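Soluble inorganic pyrophosphatase (Toxoplasma gondii, PDB 5WRT) probably catalyses the magnesium-dependent hydrolysis of inorganic diphosphate to two phosphate ions, as a soluble enzyme of the PPase family. Local coordinates at residues S7-G11 / E12-R16; R115-D119 / P120-V124; R188-F191 / R192-L196. All blocks are in the same frame, centred on the assembly; numbering follows the deposited sequence.

Interaction 1: residues S7-G11 / E12-R16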
loop_
_atom_site.group_PDB
_atom_site.type_symbol
_atom_site.label_atom_id
_atom_site.label_comp_id
_atom_site.label_asym_id
_atom_site.label_seq_id
_atom_site.Cartn_x
_atom_site.Cartn_y
_atom_site.Cartn_z
ATOM N N SER A 7 11.036 7.873 -26.440
ATOM C CA SER A 7 12.349 7.453 -26.900
ATOM C C SER A 7 12.900 6.400 -25.951
ATOM O O SER A 7 12.524 6.341 -24.778
ATOM C CB SER A 7 13.318 8.641 -26.995
ATOM O OG SER A 7 14.650 8.228 -26.754
ATOM N N GLY A 8 13.787 5.563 -26.475
ATOM C CA GLY A 8 14.312 4.456 -25.708
ATOM C C GLY A 8 13.316 3.317 -25.595
ATOM O O GLY A 8 12.266 3.291 -26.245
ATOM N N THR A 9 13.663 2.357 -24.741
ATOM C CA THR A 9 12.860 1.159 -24.538
ATOM C C THR A 9 12.313 1.125 -23.117
ATOM O O THR A 9 13.030 1.437 -22.159
ATOM C CB THR A 9 13.696 -0.106 -24.800
ATOM O OG1 THR A 9 14.233 -0.064 -26.128
ATOM C CG2 THR A 9 12.851 -1.363 -24.637
ATOM N N GLU A 10 11.037 0.753 -22.990
ATOM C CA GLU A 10 10.356 0.833 -21.705
ATOM C C GLU A 10 11.066 -0.039 -20.681
ATOM O O GLU A 10 11.464 -1.171 -20.972
ATOM C CB GLU A 10 8.896 0.393 -21.840
ATOM C CG GLU A 10 8.066 0.614 -20.580
ATOM C CD GLU A 10 6.802 1.410 -20.839
ATOM O OE1 GLU A 10 6.201 1.237 -21.920
ATOM O OE2 GLU A 10 6.408 2.213 -19.964
ATOM N N GLY A 11 11.235 0.494 -19.474
ATOM C CA GLY A 11 11.902 -0.240 -18.422
ATOM C C GLY A 11 13.412 -0.239 -18.489
ATOM O O GLY A 11 14.046 -0.939 -17.688
ATOM N N GLU A 12 14.012 0.488 -19.424
ATOM C CA GLU A 12 15.456 0.494 -19.595
ATOM C C GLU A 12 15.987 1.890 -19.291
ATOM O O GLU A 12 15.228 2.858 -19.186
ATOM C CB GLU A 12 15.843 0.062 -21.015
ATOM C CG GLU A 12 15.086 -1.160 -21.522
ATOM C CD GLU A 12 15.564 -2.460 -20.906
ATOM O OE1 GLU A 12 16.707 -2.501 -20.406
ATOM O OE2 GLU A 12 14.793 -3.442 -20.920
ATOM N N LYS A 13 17.313 1.999 -19.169
ATOM C CA LYS A 13 17.909 3.258 -18.733
ATOM C C LYS A 13 17.810 4.357 -19.784
ATOM O O LYS A 13 17.960 5.536 -19.442
ATOM C CB LYS A 13 19.374 3.044 -18.349
ATOM C CG LYS A 13 19.575 2.494 -16.949
ATOM C CD LYS A 13 21.031 2.587 -16.524
ATOM C CE LYS A 13 21.404 1.451 -15.587
ATOM N NZ LYS A 13 21.204 0.119 -16.218
ATOM N N ASP A 14 17.561 4.010 -21.046
ATOM C CA ASP A 14 17.450 4.996 -22.113
ATOM C C ASP A 14 16.028 5.499 -22.330
ATOM O O ASP A 14 15.821 6.375 -23.176
ATOM C CB ASP A 14 17.999 4.424 -23.427
ATOM C CG ASP A 14 17.195 3.240 -23.939
ATOM O OD1 ASP A 14 16.316 2.740 -23.205
ATOM O OD2 ASP A 14 17.447 2.805 -25.083
ATOM N N PHE A 15 15.048 4.975 -21.599
ATOM C CA PHE A 15 13.669 5.374 -21.831
ATOM C C PHE A 15 13.473 6.822 -21.406
ATOM O O PHE A 15 13.945 7.246 -20.348
ATOM C CB PHE A 15 12.703 4.464 -21.073
ATOM C CG PHE A 15 11.254 4.752 -21.355
ATOM C CD1 PHE A 15 10.677 4.343 -22.547
ATOM C CD2 PHE A 15 10.471 5.436 -20.440
ATOM C CE1 PHE A 15 9.347 4.603 -22.817
ATOM C CE2 PHE A 15 9.138 5.702 -20.705
ATOM C CZ PHE A 15 8.577 5.285 -21.898
ATOM N N ARG A 16 12.764 7.581 -22.236
ATOM C CA ARG A 16 12.616 9.010 -22.007
ATOM C C ARG A 16 11.390 9.504 -22.758
ATOM O O ARG A 16 11.159 9.114 -23.905
ATOM C CB ARG A 16 13.882 9.753 -22.459
ATOM C CG ARG A 16 13.702 11.220 -22.810
ATOM C CD ARG A 16 14.882 11.728 -23.639
ATOM N NE ARG A 16 16.162 11.552 -22.955
ATOM C CZ ARG A 16 16.992 12.544 -22.639
ATOM N NH1 ARG A 16 16.679 13.796 -22.947
ATOM N NH2 ARG A 16 18.135 12.284 -22.016
#

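Interaction 2: residues R115-D119 / P120-V124. With MG (magnesium ion), chain C; MG (magnesium ion), chain D.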
loop_
_atom_site.group_PDB
_atom_site.type_symbol
_atom_site.label_atom_id
_atom_site.label_comp_id
_atom_site.label_asym_id
_atom_site.label_seq_id
_atom_site.Cartn_x
_atom_site.Cartn_y
_atom_site.Cartn_z
ATOM N N ARG A 115 9.760 21.732 6.305
ATOM C CA ARG A 115 10.067 22.613 5.191
ATOM C C ARG A 115 9.669 21.962 3.869
ATOM O O ARG A 115 9.328 20.782 3.802
ATOM C CB ARG A 115 11.554 22.982 5.175
ATOM C CG ARG A 115 12.425 21.904 4.557
ATOM C CD ARG A 115 13.038 20.950 5.576
ATOM N NE ARG A 115 13.917 19.981 4.916
ATOM C CZ ARG A 115 14.601 19.025 5.539
ATOM N NH1 ARG A 115 14.515 18.884 6.856
ATOM N NH2 ARG A 115 15.362 18.194 4.837
ATOM N N GLY A 116 9.719 22.767 2.804
ATOM C CA GLY A 116 9.351 22.277 1.486
ATOM C C GLY A 116 10.250 21.150 1.013
ATOM O O GLY A 116 11.430 21.072 1.357
ATOM N N ASP A 117 9.663 20.238 0.215
ATOM C CA ASP A 117 10.397 19.080 -0.309
ATOM C C ASP A 117 11.397 19.451 -1.394
ATOM O O ASP A 117 12.208 18.600 -1.781
ATOM C CB ASP A 117 9.416 18.020 -0.867
ATOM C CG ASP A 117 8.854 18.352 -2.279
ATOM O OD1 ASP A 117 8.227 17.470 -2.906
ATOM O OD2 ASP A 117 9.111 19.456 -2.817
ATOM N N GLY A 118 11.344 20.669 -1.922
ATOM C CA GLY A 118 12.262 21.090 -2.946
ATOM C C GLY A 118 11.915 20.658 -4.357
ATOM O O GLY A 118 12.668 20.988 -5.285
ATOM N N ASP A 119 10.816 19.944 -4.554
ATOM C CA ASP A 119 10.382 19.427 -5.842
ATOM C C ASP A 119 9.107 20.117 -6.318
ATOM O O ASP A 119 8.464 20.855 -5.563
ATOM C CB ASP A 119 10.144 17.913 -5.746
ATOM C CG ASP A 119 11.336 17.106 -6.213
ATOM O OD1 ASP A 119 12.377 17.717 -6.527
ATOM O OD2 ASP A 119 11.229 15.862 -6.267
ATOM N N PRO A 120 8.721 19.919 -7.583
ATOM C CA PRO A 120 7.379 20.339 -8.010
ATOM C C PRO A 120 6.303 19.641 -7.192
ATOM O O PRO A 120 6.461 18.493 -6.769
ATOM C CB PRO A 120 7.323 19.919 -9.483
ATOM C CG PRO A 120 8.742 19.890 -9.920
ATOM C CD PRO A 120 9.554 19.490 -8.724
ATOM N N LEU A 121 5.191 20.346 -6.988
ATOM C CA LEU A 121 4.133 19.855 -6.112
ATOM C C LEU A 121 3.508 18.582 -6.674
ATOM O O LEU A 121 3.151 18.522 -7.853
ATOM C CB LEU A 121 3.066 20.933 -5.930
ATOM C CG LEU A 121 1.904 20.586 -4.998
ATOM C CD1 LEU A 121 2.418 20.263 -3.605
ATOM C CD2 LEU A 121 0.905 21.729 -4.951
ATOM N N ASP A 122 3.365 17.571 -5.819
ATOM C CA ASP A 122 2.856 16.270 -6.231
ATOM C C ASP A 122 1.332 16.256 -6.238
ATOM O O ASP A 122 0.678 16.911 -5.422
ATOM C CB ASP A 122 3.370 15.175 -5.294
ATOM C CG ASP A 122 4.883 15.136 -5.213
ATOM O OD1 ASP A 122 5.541 15.227 -6.270
ATOM O OD2 ASP A 122 5.413 15.017 -4.090
ATOM N N VAL A 123 0.765 15.487 -7.168
ATOM C CA VAL A 123 -0.682 15.352 -7.294
ATOM C C VAL A 123 -1.027 13.898 -7.595
ATOM O O VAL A 123 -0.361 13.241 -8.404
ATOM C CB VAL A 123 -1.253 16.293 -8.382
ATOM C CG1 VAL A 123 -0.531 16.100 -9.708
ATOM C CG2 VAL A 123 -2.754 16.085 -8.544
ATOM N N VAL A 124 -2.061 13.393 -6.927
ATOM C CA VAL A 124 -2.609 12.066 -7.179
ATOM C C VAL A 124 -3.948 12.242 -7.883
ATOM O O VAL A 124 -4.836 12.938 -7.376
ATOM C CB VAL A 124 -2.773 11.261 -5.879
ATOM C CG1 VAL A 124 -3.146 9.824 -6.186
ATOM C CG2 VAL A 124 -1.497 11.315 -5.053
HETATM MG MG MG C . 6.504 16.261 -2.955
HETATM MG MG MG D . 7.087 14.372 -7.465
HETATM O O HOH W 1 8.379 14.732 -5.946
HETATM O O HOH W 2 4.612 17.607 -2.651
HETATM O O HOH W 3 8.085 14.910 -3.198
HETATM O O HOH W 4 6.819 17.574 -4.717
HETATM O O HOH W 5 8.495 13.491 -8.708
#

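Interaction 3: residues R188-F191 / R192-L196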
loop_
_atom_site.group_PDB
_atom_site.type_symbol
_atom_site.label_atom_id
_atom_site.label_comp_id
_atom_site.label_asym_id
_atom_site.label_seq_id
_atom_site.Cartn_x
_atom_site.Cartn_y
_atom_site.Cartn_z
ATOM N N ARG A 188 -3.579 7.676 1.671
ATOM C CA ARG A 188 -2.853 8.013 2.893
ATOM C C ARG A 188 -1.994 6.845 3.363
ATOM O O ARG A 188 -0.820 7.021 3.705
ATOM C CB ARG A 188 -3.824 8.433 3.996
ATOM C CG ARG A 188 -3.123 8.754 5.317
ATOM C CD ARG A 188 -4.078 9.318 6.361
ATOM N NE ARG A 188 -5.421 8.773 6.208
ATOM C CZ ARG A 188 -6.525 9.507 6.127
ATOM N NH1 ARG A 188 -6.457 10.829 6.201
ATOM N NH2 ARG A 188 -7.701 8.913 5.981
ATOM N N GLU A 189 -2.568 5.641 3.391
ATOM C CA GLU A 189 -1.817 4.489 3.874
ATOM C C GLU A 189 -0.716 4.092 2.901
ATOM O O GLU A 189 0.326 3.577 3.325
ATOM C CB GLU A 189 -2.759 3.311 4.125
ATOM C CG GLU A 189 -3.772 3.551 5.239
ATOM C CD GLU A 189 -3.152 4.126 6.503
ATOM O OE1 GLU A 189 -2.043 3.696 6.884
ATOM O OE2 GLU A 189 -3.778 5.019 7.113
ATOM N N TRP A 190 -0.922 4.322 1.603
ATOM C CA TRP A 190 0.119 4.020 0.627
ATOM C C TRP A 190 1.367 4.852 0.889
ATOM O O TRP A 190 2.477 4.317 0.989
ATOM C CB TRP A 190 -0.398 4.263 -0.793
ATOM C CG TRP A 190 0.413 3.567 -1.844
ATOM C CD1 TRP A 190 0.123 2.376 -2.446
ATOM C CD2 TRP A 190 1.655 4.009 -2.408
ATOM N NE1 TRP A 190 1.102 2.053 -3.353
ATOM C CE2 TRP A 190 2.056 3.037 -3.348
ATOM C CE3 TRP A 190 2.465 5.131 -2.213
ATOM C CZ2 TRP A 190 3.230 3.156 -4.090
ATOM C CZ3 TRP A 190 3.631 5.246 -2.951
ATOM C CH2 TRP A 190 4.002 4.264 -3.876
ATOM N N PHE A 191 1.202 6.168 1.014
ATOM C CA PHE A 191 2.348 7.042 1.225
ATOM C C PHE A 191 2.869 7.004 2.656
ATOM O O PHE A 191 4.003 7.431 2.895
ATOM C CB PHE A 191 1.990 8.472 0.819
ATOM C CG PHE A 191 1.964 8.676 -0.668
ATOM C CD1 PHE A 191 3.147 8.800 -1.381
ATOM C CD2 PHE A 191 0.765 8.713 -1.359
ATOM C CE1 PHE A 191 3.131 8.976 -2.753
ATOM C CE2 PHE A 191 0.743 8.887 -2.732
ATOM C CZ PHE A 191 1.929 9.019 -3.430
ATOM N N ARG A 192 2.081 6.497 3.605
ATOM C CA ARG A 192 2.594 6.327 4.961
ATOM C C ARG A 192 3.592 5.177 5.034
ATOM O O ARG A 192 4.595 5.263 5.751
ATOM C CB ARG A 192 1.446 6.090 5.944
ATOM C CG ARG A 192 1.870 6.167 7.409
ATOM C CD ARG A 192 1.062 5.224 8.290
ATOM N NE ARG A 192 -0.365 5.529 8.276
ATOM C CZ ARG A 192 -0.945 6.435 9.059
ATOM N NH1 ARG A 192 -0.222 7.130 9.927
ATOM N NH2 ARG A 192 -2.253 6.643 8.974
ATOM N N TRP A 193 3.343 4.099 4.288
ATOM C CA TRP A 193 4.062 2.846 4.468
ATOM C C TRP A 193 5.068 2.527 3.370
ATOM O O TRP A 193 5.891 1.626 3.562
ATOM C CB TRP A 193 3.061 1.683 4.574
ATOM C CG TRP A 193 2.258 1.683 5.841
ATOM C CD1 TRP A 193 0.978 2.133 6.001
ATOM C CD2 TRP A 193 2.677 1.200 7.123
ATOM N NE1 TRP A 193 0.577 1.966 7.305
ATOM C CE2 TRP A 193 1.602 1.395 8.015
ATOM C CE3 TRP A 193 3.856 0.624 7.605
ATOM C CZ2 TRP A 193 1.672 1.035 9.360
ATOM C CZ3 TRP A 193 3.924 0.267 8.939
ATOM C CH2 TRP A 193 2.839 0.474 9.801
ATOM N N TYR A 194 5.038 3.229 2.233
ATOM C CA TYR A 194 5.752 2.737 1.054
ATOM C C TYR A 194 7.272 2.801 1.179
ATOM O O TYR A 194 7.967 2.171 0.375
ATOM C CB TYR A 194 5.302 3.492 -0.200
ATOM C CG TYR A 194 5.887 4.874 -0.364
ATOM C CD1 TYR A 194 5.631 5.874 0.563
ATOM C CD2 TYR A 194 6.687 5.182 -1.457
ATOM C CE1 TYR A 194 6.160 7.142 0.411
ATOM C CE2 TYR A 194 7.220 6.446 -1.620
ATOM C CZ TYR A 194 6.953 7.423 -0.682
ATOM O OH TYR A 194 7.480 8.686 -0.837
ATOM N N LYS A 195 7.810 3.533 2.150
ATOM C CA LYS A 195 9.254 3.592 2.328
ATOM C C LYS A 195 9.733 2.765 3.518
ATOM O O LYS A 195 10.900 2.874 3.908
ATOM C CB LYS A 195 9.708 5.044 2.479
ATOM C CG LYS A 195 9.573 5.886 1.221
ATOM C CD LYS A 195 9.950 7.335 1.509
ATOM C CE LYS A 195 10.408 8.049 0.233
ATOM N NZ LYS A 195 11.484 9.072 0.470
ATOM N N LEU A 196 8.857 1.955 4.111
ATOM C CA LEU A 196 9.302 1.034 5.154
ATOM C C LEU A 196 10.281 -0.009 4.631
ATOM O O LEU A 196 11.301 -0.250 5.299
ATOM C CB LEU A 196 8.098 0.375 5.834
ATOM C CG LEU A 196 8.466 -0.397 7.106
ATOM C CD1 LEU A 196 8.759 0.561 8.253
ATOM C CD2 LEU A 196 7.374 -1.384 7.493
#

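Interaction 1: residues S7-G11 / E12-R16
S7 and R16 face each other as an antiparallel hydrogen-bonded pair: S7 N donates to R16 O at 2.8 Å, and R16 N returns a bond of 2.8 Å to S7 O. Beyond this pair the chain reverses through two turns. A type II turn from T9 to E12 is closed by E12 N bonding to T9 O at 3.1 Å; G11 supplies the positive phi that its third position favours. A type I turn from E12 to F15 follows. G8, at positive phi, brings its CA within 3.5 Å of D14 O in a CA-H...O contact, a closeness that suits a residue without a side chain. D14 reaches back across the loop: with CG between its backbone N and carbonyl carbon (chi1 64°), OD1 accepts from T9 N at 3.1 Å in an almost straight bond (177°), met from above the carboxylate plane. T9 and E12 lie side by side, T9 CB against E12 CG at 3.7 Å. F15, buried, has CG anti to its backbone N (chi1 -175°); its ring edge comes near G8 O while CD1 lies 3.6 Å from E10 CA. This is the loop of a beta hairpin, joining strands 3-7 and 16-20.

Interaction 2: residues R115-D119 / P120-V124
D122 and D117 meet through a magnesium ion, their nearest carboxylate oxygens, D117 OD1 and D122 OD2, standing 3.9 Å apart. CB of D122 leaves strand 122-124, and the side chain packs on Y93 of strand 92-95. CG is anti to the carbonyl carbon (chi1 -57°), which brings the carboxylate to the two ions. From there the oxygens part: OD2 of D122 binds the first magnesium at 2.0 Å and also accepts a hydrogen bond from K156 NZ, while OD1 of D122 binds the second magnesium at 2.1 Å. One carboxylate thus bridges two ions, something a short, two-oxygen side chain does well. The first magnesium is also held by D117 OD1 at 2.1 Å, by three waters and by D154, giving six ligands; the carboxylate planes of D117 and D122 are turned 68° from each other. The other oxygen of D117, OD2, accepts from D119 N in an Asx turn that, together with the OD1-magnesium bond, would restrict the carboxylate's rotation; its very short 2.5 Å between OD2 of D117 and N of D119 should be read with caution. G118 takes the positive phi within this turn. D119 acts in the second shell, its OD2 accepting from a water bound to the second magnesium. P120 packs on W30 and A95, and L121 on W155, V157, V220 and V221. The run D117-G118-D119-P120-L121-D122-V123 matches the aspartate-rich signature of family I pyrophosphatases, contributing ligands to both magnesium ions of the active-site region in the barrel.

Interaction 3: residues R188-F191 / R192-L196
E189 and R192, one helical turn apart, form a two-pronged salt bridge. R192 NE meets E189 OE1 at 2.8 Å and R192 NH2 meets E189 OE2 at 2.9 Å, each on the syn side of its oxygen; carboxylate and guanidinium planes differ by only 19°. R192 NH1 continues the charge network to E209. Among the hydrogen bonds, R192 N to R188 O (2.9 Å) and W193 N to E189 O (3.2 Å) are i to i+4 bonds of the helix. The indole W193 NE1 gives E189 OE1 only a weak bond; its main acceptor is G182 O of the second subunit, whose W91 also meets the W193 ring edge-to-face. The aromatic contacts centre on Y194. Its CB lies over the W190 six-membered ring in a CH-pi contact, and a chi1 of 78° swings the ring so that Y194 CD2 comes 3.4 Å from W190 CZ3; the ring planes, 24° apart, are so displaced that they hardly overlap. F191 instead directs an edge at the Y194 face in a T-shaped pair. The chemistry thus divides: the polar group E189-R192-W193 meets G182 of the second subunit, while the aromatic cluster lies toward the metal site, the Y194 and D154 side chains being about 5 Å apart.

In the fold
From the N terminus, interaction 1 closes the hairpin loop between strands 3-7 and 16-20, at the surface. The chain then builds the barrel sheet from strand 47-53 on; interaction 2 lies across the break in its strand 115-125, D117 in the loop and D122 on the strand that follows. Interaction 3 comes after strand 152-161, in the later part of helix 183-193 and the turn after it. The three follow in series, neither nesting nor crossing. Interaction 1 stands apart, its centre about 25 Å from that of interaction 2, whereas interactions 2 and 3 touch: V124 CG2 packs 4.0 Å from F191 CE2. This contact joins strand 115-125 to the helix that borders the second subunit.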